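Local coordinates for protein CaaX farnesyltransferase alpha subunit Ram2 (Aspergillus fumigatus, PDB 4L9P) that serves as the alpha subunit of protein farnesyltransferase, a heterodimer that probably transfers a farnesyl group to proteins ending in a CaaX motif, at residues A[103-108]-A[136-141]; A[326-331]-A[352-357]. The protein carries 1 engineered substitution. All coordinates share one frame; numbering follows the deposited sequence.

How the interactions relate
Interaction 1 and interaction 2 lie on opposite sides of the centre of the chain, their nearest atoms about 42 Å apart, and they share no helix. Interaction 1 joins the start of helix 105-118 to the loop after helix 123-133; it is partly buried and mixes a leucine set against two rings with a water bridge at its exposed asparagine. Interaction 2 holds two antiparallel helices, 323-338 and 343-362, in the C-terminal part of the chain; it is mainly buried and consists almost wholly of aliphatic contacts. A helix start and a loop bring backbone carbonyls and a water into the first contact, whereas regular helices in the second offer each other side-chain methyls.

Interaction 1 (A[103-108]-A[136-141]); sequences KDLNEE and RAHFPT
A water bridges Asn106 and His138, donating to the backbone at 2.7 Å from His138 O and to the side-chain amide at 2.9 Å from Asn106 OD1. The same amide oxygen lies 3.4 Å from CE1 of Phe139. Amide and phenyl planes are turned 73° apart, and the two side chains run past each other in opposite directions. Leu105 touches both rings, the imidazole with its isobutyl end and the phenyl ring with CB. Its CD1 rests over the middle of the His138 imidazole, 3.6 Å from the ring centroid and 11° off the normal, a CH-pi contact. ND1 of the ring is hydrogen-bonded to Ser135 OG, which would limit its rotation. Lower on the leucine, CB packs 3.6 Å from Phe139 CZ, and the backbone takes part as well: Leu105 O lies in the plane of the phenyl ring at its edge, 3.6 Å from CZ of Phe139. With CG beside the backbone N and opposite the carbonyl carbon (chi1 -60°), CG and CD1 of Leu105 reach the imidazole. Just before Leu105, Asp104 caps the start of helix 105-118. Its OD1 accepts from Glu107 N at 3.0 Å, met from above the carboxylate plane, and more weakly from Asn106 N. The contact lies at one end of a helical hairpin in the TPR-like prenyltransferase alpha repeats: helix 105-118 starts here, and the loop toward helix 146-156 leaves the end of helix 123-133. Leu105 also touches Leu98 and Phe99 of helix 88-100 and Leu132 of helix 123-133, while Phe139 leans on Met133, so the cluster connects successive helices of the solenoid.

Interaction 2 (A[326-331]-A[352-357]); sequences EAVKML and QITASA
Ile353 makes all the close aliphatic contacts. Its CD1 meets Leu331 CD1 tip to tip at 3.5 Å and also touches Ala327 CB at 3.8 Å. An extended chi2 of 168° carries this methyl out toward helix 323-338, between two residues one turn apart. The branch methyl works separately: Ile353 CG2 approaches CG2 of Val328 at 4.2 Å, a looser contact nearer the surface. Polar groups add little. Thr354 comes only to the margin, its OG1 4.5 Å from Val328 CG2, and that hydroxyl is instead hydrogen-bonded to the backbone oxygen of Ile350 in its own helix. The backbones set the frame: the short helical segments run antiparallel, at 171° between their directions, with axes 10.4 Å apart at closest approach, bridged here by Ile353 against Ala327, Val328 and Leu331. The pair forms a helical hairpin in the C-terminal part of the subunit. Helix 304-317 packs against it, with Tyr314 on Ala327 and Ala315 on Ile353, while Leu331 also rests on Trp346 and Ile350 of helix 343-362, and Ile353 on Ala324 of helix 323-338.

Interaction 1 (A[103-108]-A[136-141])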
# COMPACT_ATOMS: atom_id res chain seq x y z
N LYS A 103 -0.14 -10.34 34.22
CA LYS A 103 -1.61 -10.25 34.20
C LYS A 103 -2.22 -11.45 33.47
O LYS A 103 -1.60 -12.08 32.58
CB LYS A 103 -2.01 -8.97 33.43
CG LYS A 103 -1.51 -7.68 34.11
CD LYS A 103 -2.08 -7.54 35.59
CE LYS A 103 -3.63 -7.45 35.58
NZ LYS A 103 -4.23 -7.43 36.97
N ASP A 104 -3.48 -11.72 33.77
CA ASP A 104 -4.23 -12.81 33.13
C ASP A 104 -4.56 -12.35 31.69
O ASP A 104 -5.33 -11.41 31.47
CB ASP A 104 -5.54 -13.00 33.94
CG ASP A 104 -6.41 -14.15 33.44
OD1 ASP A 104 -6.54 -14.36 32.22
OD2 ASP A 104 -6.97 -14.89 34.29
N LEU A 105 -3.97 -13.03 30.73
CA LEU A 105 -4.20 -12.58 29.34
C LEU A 105 -5.48 -13.13 28.77
O LEU A 105 -5.92 -12.58 27.73
CB LEU A 105 -3.00 -12.99 28.48
CG LEU A 105 -1.63 -12.40 28.93
CD1 LEU A 105 -0.55 -12.71 27.90
CD2 LEU A 105 -1.68 -10.90 29.23
N ASN A 106 -6.11 -14.12 29.38
CA ASN A 106 -7.47 -14.47 28.98
C ASN A 106 -8.38 -13.30 29.22
O ASN A 106 -9.24 -12.97 28.36
CB ASN A 106 -8.03 -15.67 29.77
CG ASN A 106 -7.30 -16.95 29.47
OD1 ASN A 106 -6.90 -17.20 28.33
ND2 ASN A 106 -7.12 -17.78 30.51
N GLU A 107 -8.22 -12.65 30.37
CA GLU A 107 -9.03 -11.47 30.67
C GLU A 107 -8.68 -10.29 29.76
O GLU A 107 -9.57 -9.55 29.33
CB GLU A 107 -8.90 -11.07 32.15
CG GLU A 107 -9.60 -12.07 33.03
CD GLU A 107 -9.45 -11.78 34.50
OE1 GLU A 107 -8.68 -10.83 34.85
OE2 GLU A 107 -10.09 -12.52 35.30
N GLU A 108 -7.41 -10.15 29.41
CA GLU A 108 -7.02 -9.13 28.45
C GLU A 108 -7.67 -9.38 27.09
O GLU A 108 -8.14 -8.38 26.46
CB GLU A 108 -5.49 -9.03 28.32
CG GLU A 108 -5.01 -8.02 27.25
CD GLU A 108 -5.21 -6.52 27.56
OE1 GLU A 108 -5.82 -6.16 28.60
OE2 GLU A 108 -4.76 -5.67 26.73
N ARG A 136 3.17 -18.58 24.35
CA ARG A 136 2.79 -19.99 24.49
C ARG A 136 2.54 -20.38 25.97
O ARG A 136 1.73 -21.29 26.26
CB ARG A 136 3.83 -20.90 23.80
CG ARG A 136 3.56 -20.96 22.26
CD ARG A 136 4.52 -21.91 21.52
NE ARG A 136 4.48 -21.70 20.09
CZ ARG A 136 3.50 -22.12 19.28
NH1 ARG A 136 2.44 -22.76 19.76
NH2 ARG A 136 3.62 -21.91 18.00
N ALA A 137 3.15 -19.64 26.88
CA ALA A 137 2.95 -19.88 28.31
C ALA A 137 1.50 -19.59 28.66
O ALA A 137 0.89 -20.30 29.47
CB ALA A 137 3.88 -19.00 29.09
N HIS A 138 0.87 -18.63 27.95
CA HIS A 138 -0.51 -18.27 28.27
C HIS A 138 -1.54 -18.95 27.36
O HIS A 138 -2.69 -19.20 27.76
CB HIS A 138 -0.69 -16.75 28.13
CG HIS A 138 0.09 -15.96 29.14
ND1 HIS A 138 1.43 -15.65 28.98
CD2 HIS A 138 -0.27 -15.46 30.34
CE1 HIS A 138 1.84 -14.97 30.03
NE2 HIS A 138 0.84 -14.86 30.89
N PHE A 139 -1.16 -19.16 26.10
CA PHE A 139 -2.05 -19.74 25.10
C PHE A 139 -1.35 -20.89 24.42
O PHE A 139 -0.89 -20.79 23.29
CB PHE A 139 -2.40 -18.66 24.04
CG PHE A 139 -3.01 -17.43 24.66
CD1 PHE A 139 -4.36 -17.46 25.07
CD2 PHE A 139 -2.26 -16.28 24.84
CE1 PHE A 139 -4.97 -16.34 25.64
CE2 PHE A 139 -2.87 -15.12 25.40
CZ PHE A 139 -4.23 -15.14 25.80
N PRO A 140 -1.28 -22.04 25.11
CA PRO A 140 -0.49 -23.11 24.51
C PRO A 140 -1.13 -23.71 23.28
O PRO A 140 -0.43 -24.24 22.40
CB PRO A 140 -0.37 -24.16 25.64
CG PRO A 140 -1.52 -23.83 26.61
CD PRO A 140 -1.69 -22.31 26.51
N THR A 141 -2.45 -23.60 23.21
CA THR A 141 -3.18 -24.11 22.05
C THR A 141 -4.23 -23.08 21.67
O THR A 141 -4.52 -22.14 22.44
CB THR A 141 -3.91 -25.44 22.35
OG1 THR A 141 -4.79 -25.29 23.48
CG2 THR A 141 -2.89 -26.58 22.56
O HOH W 1 -5.39 -19.68 27.81

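Interaction 2 (A[326-331]-A[352-357])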
# COMPACT_ATOMS: atom_id res chain seq x y z
N GLU A 326 -4.49 -16.84 -32.95
CA GLU A 326 -5.67 -17.01 -32.09
C GLU A 326 -5.49 -16.26 -30.76
O GLU A 326 -6.46 -15.69 -30.26
CB GLU A 326 -5.97 -18.48 -31.82
CG GLU A 326 -7.24 -18.75 -31.05
CD GLU A 326 -8.55 -18.48 -31.81
OE1 GLU A 326 -9.62 -18.46 -31.16
OE2 GLU A 326 -8.53 -18.25 -33.02
N ALA A 327 -4.27 -16.27 -30.19
CA ALA A 327 -3.99 -15.51 -28.97
C ALA A 327 -4.23 -14.04 -29.25
O ALA A 327 -4.86 -13.36 -28.41
CB ALA A 327 -2.56 -15.74 -28.46
N VAL A 328 -3.73 -13.55 -30.40
CA VAL A 328 -3.93 -12.16 -30.74
C VAL A 328 -5.41 -11.82 -30.90
O VAL A 328 -5.90 -10.74 -30.50
CB VAL A 328 -3.10 -11.76 -31.97
CG1 VAL A 328 -3.47 -10.35 -32.42
CG2 VAL A 328 -1.62 -11.86 -31.63
N LYS A 329 -6.18 -12.74 -31.50
CA LYS A 329 -7.61 -12.51 -31.58
C LYS A 329 -8.26 -12.36 -30.18
O LYS A 329 -9.15 -11.50 -30.00
CB LYS A 329 -8.27 -13.70 -32.30
CG LYS A 329 -9.73 -13.53 -32.49
CD LYS A 329 -10.35 -14.82 -33.09
CE LYS A 329 -11.88 -14.68 -33.22
NZ LYS A 329 -12.58 -15.88 -33.81
N MET A 330 -7.91 -13.25 -29.23
CA MET A 330 -8.48 -13.16 -27.88
C MET A 330 -8.13 -11.80 -27.28
O MET A 330 -9.00 -11.16 -26.68
CB MET A 330 -7.95 -14.30 -27.02
CG MET A 330 -8.39 -15.67 -27.44
SD MET A 330 -10.20 -15.88 -27.42
CE MET A 330 -10.60 -15.62 -29.20
N LEU A 331 -6.87 -11.36 -27.45
CA LEU A 331 -6.44 -10.10 -26.85
C LEU A 331 -7.15 -8.90 -27.50
O LEU A 331 -7.40 -7.87 -26.87
CB LEU A 331 -4.93 -10.00 -26.92
CG LEU A 331 -4.20 -10.99 -25.98
CD1 LEU A 331 -2.77 -11.15 -26.46
CD2 LEU A 331 -4.13 -10.44 -24.51
N GLN A 352 4.37 -8.90 -27.56
CA GLN A 352 5.25 -9.99 -27.09
C GLN A 352 5.00 -11.25 -27.90
O GLN A 352 5.95 -11.92 -28.31
CB GLN A 352 4.96 -10.35 -25.64
CG GLN A 352 5.42 -9.33 -24.59
CD GLN A 352 5.28 -9.88 -23.18
OE1 GLN A 352 4.20 -10.31 -22.77
NE2 GLN A 352 6.38 -9.87 -22.42
N ILE A 353 3.73 -11.56 -28.15
CA ILE A 353 3.37 -12.76 -28.90
C ILE A 353 3.82 -12.65 -30.36
O ILE A 353 4.34 -13.61 -30.98
CB ILE A 353 1.85 -13.01 -28.84
CG1 ILE A 353 1.45 -13.31 -27.39
CG2 ILE A 353 1.48 -14.13 -29.87
CD1 ILE A 353 -0.05 -13.28 -27.12
N THR A 354 3.65 -11.47 -30.93
CA THR A 354 4.07 -11.21 -32.30
C THR A 354 5.62 -11.31 -32.43
O THR A 354 6.12 -11.89 -33.40
CB THR A 354 3.61 -9.80 -32.73
OG1 THR A 354 2.19 -9.71 -32.66
CG2 THR A 354 4.09 -9.49 -34.16
N ALA A 355 6.36 -10.80 -31.44
CA ALA A 355 7.81 -10.92 -31.46
C ALA A 355 8.20 -12.38 -31.32
O ALA A 355 9.13 -12.85 -31.98
CB ALA A 355 8.43 -10.10 -30.35
N SER A 356 7.54 -13.08 -30.40
CA SER A 356 7.87 -14.48 -30.17
C SER A 356 7.64 -15.32 -31.44
O SER A 356 8.46 -16.18 -31.79
CB SER A 356 7.08 -15.04 -28.98
OG SER A 356 7.25 -16.45 -28.95
N ALA A 357 6.51 -15.06 -32.09
CA ALA A 357 6.13 -15.76 -33.33
C ALA A 357 7.10 -15.43 -34.46
O ALA A 357 7.43 -16.30 -35.28
CB ALA A 357 4.68 -15.42 -33.72